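Local structure of ribosomal RNA small subunit methyltransferase Nep1 (Archaeoglobus fulgidus, 3O7B) at residues L78-K83 with H110-E115. The protein probably methylates N1 of a specific pseudouridine in 16S ribosomal RNA during ribosome biogenesis, using S-adenosyl-L-methionine and acting as a homodimer. Numbering follows the deposited sequence.
Sequences LEFREK and HTLNGE
L112 lays both of its methyls against K83, one to the backbone and the other to the aliphatic side chain. CD1 of L112 sits 3.4 Å from the carbonyl O of K83, while L112 CD2 lies 3.7 Å from K83 CD and also touches CB. The fork of L112 meets the lysine stem at a slant. L112 points its CB toward 78-83, and with CG anti to the carbonyl carbon (chi1 -78°) both methyls reach K83. F80 adds a looser apolar contact: its CE1 comes 4.4 Å from L112 CD1, which lies at the ring edge, near the ring plane. Shortening L112 to an alanine would probably leave a gap against K83 CB and CD and beside the F80 ring edge, giving the lysine stem more freedom to shift. Beyond CG the K83 chain runs extended, carrying its ammonium away from L112 to a salt bridge with E34 and a hydrogen bond to the D200 carbonyl; F196 and F202 add cation-pi contacts, and F202 also meets the F80 ring edge-to-face. L112 itself is carried by a type I turn, T111 to G114, closed by G114 N to T111 O at 2.9 Å. T111 OG1 braces it, accepting from N113 N in an ST turn and from E115 N, and donating to the anti lone pair of E115 OE1 at 2.7 Å. The contact therefore joins the loop leading into helix 87-98 to the hairpin turn between antiparallel strands 105-111 and 116-119, with the side chain of K83 about 7 Å from the bound S-adenosylhomocysteine of this SPOUT methyltransferase.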
loop_
_atom_site.group_PDB
_atom_site.type_symbol
_atom_site.label_atom_id
_atom_site.label_comp_id
_atom_site.label_asym_id
_atom_site.label_seq_id
_atom_site.Cartn_x
_atom_site.Cartn_y
_atom_site.Cartn_z
ATOM N N LEU A 78 -21.540 15.216 7.943
ATOM C CA LEU A 78 -21.485 14.842 6.528
ATOM C C LEU A 78 -22.406 13.670 6.183
ATOM O O LEU A 78 -22.547 12.746 6.976
ATOM C CB LEU A 78 -20.044 14.496 6.118
ATOM C CG LEU A 78 -18.988 15.601 6.136
ATOM C CD1 LEU A 78 -17.691 15.001 5.591
ATOM C CD2 LEU A 78 -19.403 16.806 5.302
ATOM N N GLU A 79 -23.012 13.711 4.997
ATOM C CA GLU A 79 -23.752 12.565 4.459
ATOM C C GLU A 79 -22.787 11.468 4.008
ATOM O O GLU A 79 -21.632 11.757 3.683
ATOM C CB GLU A 79 -24.645 12.989 3.284
ATOM C CG GLU A 79 -25.715 14.023 3.646
ATOM C CD GLU A 79 -26.748 13.496 4.634
ATOM O OE1 GLU A 79 -27.196 12.332 4.487
ATOM O OE2 GLU A 79 -27.120 14.254 5.556
ATOM N N PHE A 80 -23.273 10.229 3.973
ATOM C CA PHE A 80 -22.466 9.034 3.668
ATOM C C PHE A 80 -21.054 9.083 4.271
ATOM O O PHE A 80 -20.055 8.731 3.612
ATOM C CB PHE A 80 -22.466 8.680 2.159
ATOM C CG PHE A 80 -22.060 9.814 1.233
ATOM C CD1 PHE A 80 -20.735 9.958 0.810
ATOM C CD2 PHE A 80 -23.019 10.700 0.722
ATOM C CE1 PHE A 80 -20.357 10.999 -0.062
ATOM C CE2 PHE A 80 -22.652 11.737 -0.141
ATOM C CZ PHE A 80 -21.322 11.887 -0.535
ATOM N N ARG A 81 -20.987 9.490 5.534
ATOM C CA ARG A 81 -19.714 9.794 6.167
ATOM C C ARG A 81 -18.814 8.567 6.247
ATOM O O ARG A 81 -17.582 8.693 6.167
ATOM C CB ARG A 81 -19.898 10.439 7.548
ATOM C CG ARG A 81 -18.570 10.908 8.199
ATOM C CD ARG A 81 -18.150 9.897 9.236
ATOM N NE ARG A 81 -16.853 10.144 9.874
ATOM C CZ ARG A 81 -15.698 9.625 9.465
ATOM N NH1 ARG A 81 -15.638 8.870 8.367
ATOM N NH2 ARG A 81 -14.597 9.870 10.158
ATOM N N GLU A 82 -19.416 7.385 6.366
ATOM C CA GLU A 82 -18.640 6.151 6.473
ATOM C C GLU A 82 -17.752 5.908 5.242
ATOM O O GLU A 82 -16.745 5.208 5.342
ATOM C CB GLU A 82 -19.553 4.943 6.754
ATOM C CG GLU A 82 -20.414 4.467 5.588
ATOM C CD GLU A 82 -21.668 5.309 5.370
ATOM O OE1 GLU A 82 -21.950 6.222 6.188
ATOM O OE2 GLU A 82 -22.380 5.044 4.376
ATOM N N LYS A 83 -18.106 6.506 4.103
ATOM C CA LYS A 83 -17.310 6.347 2.875
ATOM C C LYS A 83 -16.179 7.361 2.723
ATOM O O LYS A 83 -15.335 7.212 1.836
ATOM C CB LYS A 83 -18.207 6.471 1.636
ATOM C CG LYS A 83 -19.174 5.322 1.472
ATOM C CD LYS A 83 -19.893 5.422 0.143
ATOM C CE LYS A 83 -20.654 4.148 -0.146
ATOM N NZ LYS A 83 -21.408 4.231 -1.436
ATOM N N HIS A 110 -12.716 6.865 -10.251
ATOM C CA HIS A 110 -14.015 7.499 -10.133
ATOM C C HIS A 110 -14.168 7.864 -8.670
ATOM O O HIS A 110 -13.981 7.001 -7.797
ATOM C CB HIS A 110 -15.063 6.481 -10.615
ATOM C CG HIS A 110 -16.446 6.694 -10.093
ATOM N ND1 HIS A 110 -17.382 7.517 -10.696
ATOM C CD2 HIS A 110 -17.069 6.108 -9.044
ATOM C CE1 HIS A 110 -18.517 7.435 -10.016
ATOM N NE2 HIS A 110 -18.352 6.590 -9.012
ATOM N N THR A 111 -14.451 9.120 -8.377
ATOM C CA THR A 111 -14.547 9.544 -6.983
ATOM C C THR A 111 -15.978 9.413 -6.448
ATOM O O THR A 111 -16.936 9.236 -7.228
ATOM C CB THR A 111 -14.076 10.985 -6.770
ATOM O OG1 THR A 111 -15.071 11.868 -7.312
ATOM C CG2 THR A 111 -12.744 11.241 -7.448
ATOM N N LEU A 112 -16.110 9.522 -5.126
ATOM C CA LEU A 112 -17.418 9.499 -4.454
ATOM C C LEU A 112 -18.371 10.538 -4.990
ATOM O O LEU A 112 -19.586 10.367 -4.865
ATOM C CB LEU A 112 -17.257 9.777 -2.966
ATOM C CG LEU A 112 -16.772 8.634 -2.107
ATOM C CD1 LEU A 112 -16.409 9.181 -0.735
ATOM C CD2 LEU A 112 -17.860 7.572 -2.008
ATOM N N ASN A 113 -17.822 11.622 -5.526
ATOM C CA ASN A 113 -18.630 12.724 -6.059
ATOM C C ASN A 113 -18.866 12.622 -7.562
ATOM O O ASN A 113 -19.425 13.544 -8.175
ATOM C CB ASN A 113 -18.013 14.069 -5.661
ATOM C CG ASN A 113 -18.025 14.282 -4.152
ATOM O OD1 ASN A 113 -17.016 14.680 -3.554
ATOM N ND2 ASN A 113 -19.165 13.992 -3.521
ATOM N N GLY A 114 -18.445 11.505 -8.152
ATOM C CA GLY A 114 -18.701 11.200 -9.560
ATOM C C GLY A 114 -17.701 11.733 -10.570
ATOM O O GLY A 114 -17.900 11.597 -11.789
ATOM N N GLU A 115 -16.611 12.328 -10.081
ATOM C CA GLU A 115 -15.577 12.841 -10.975
ATOM C C GLU A 115 -14.753 11.681 -11.528
ATOM O O GLU A 115 -14.622 10.644 -10.864
ATOM C CB GLU A 115 -14.658 13.811 -10.246
ATOM C CG GLU A 115 -15.371 15.008 -9.680
ATOM C CD GLU A 115 -14.801 15.431 -8.353
ATOM O OE1 GLU A 115 -14.645 14.563 -7.451
ATOM O OE2 GLU A 115 -14.513 16.636 -8.200
#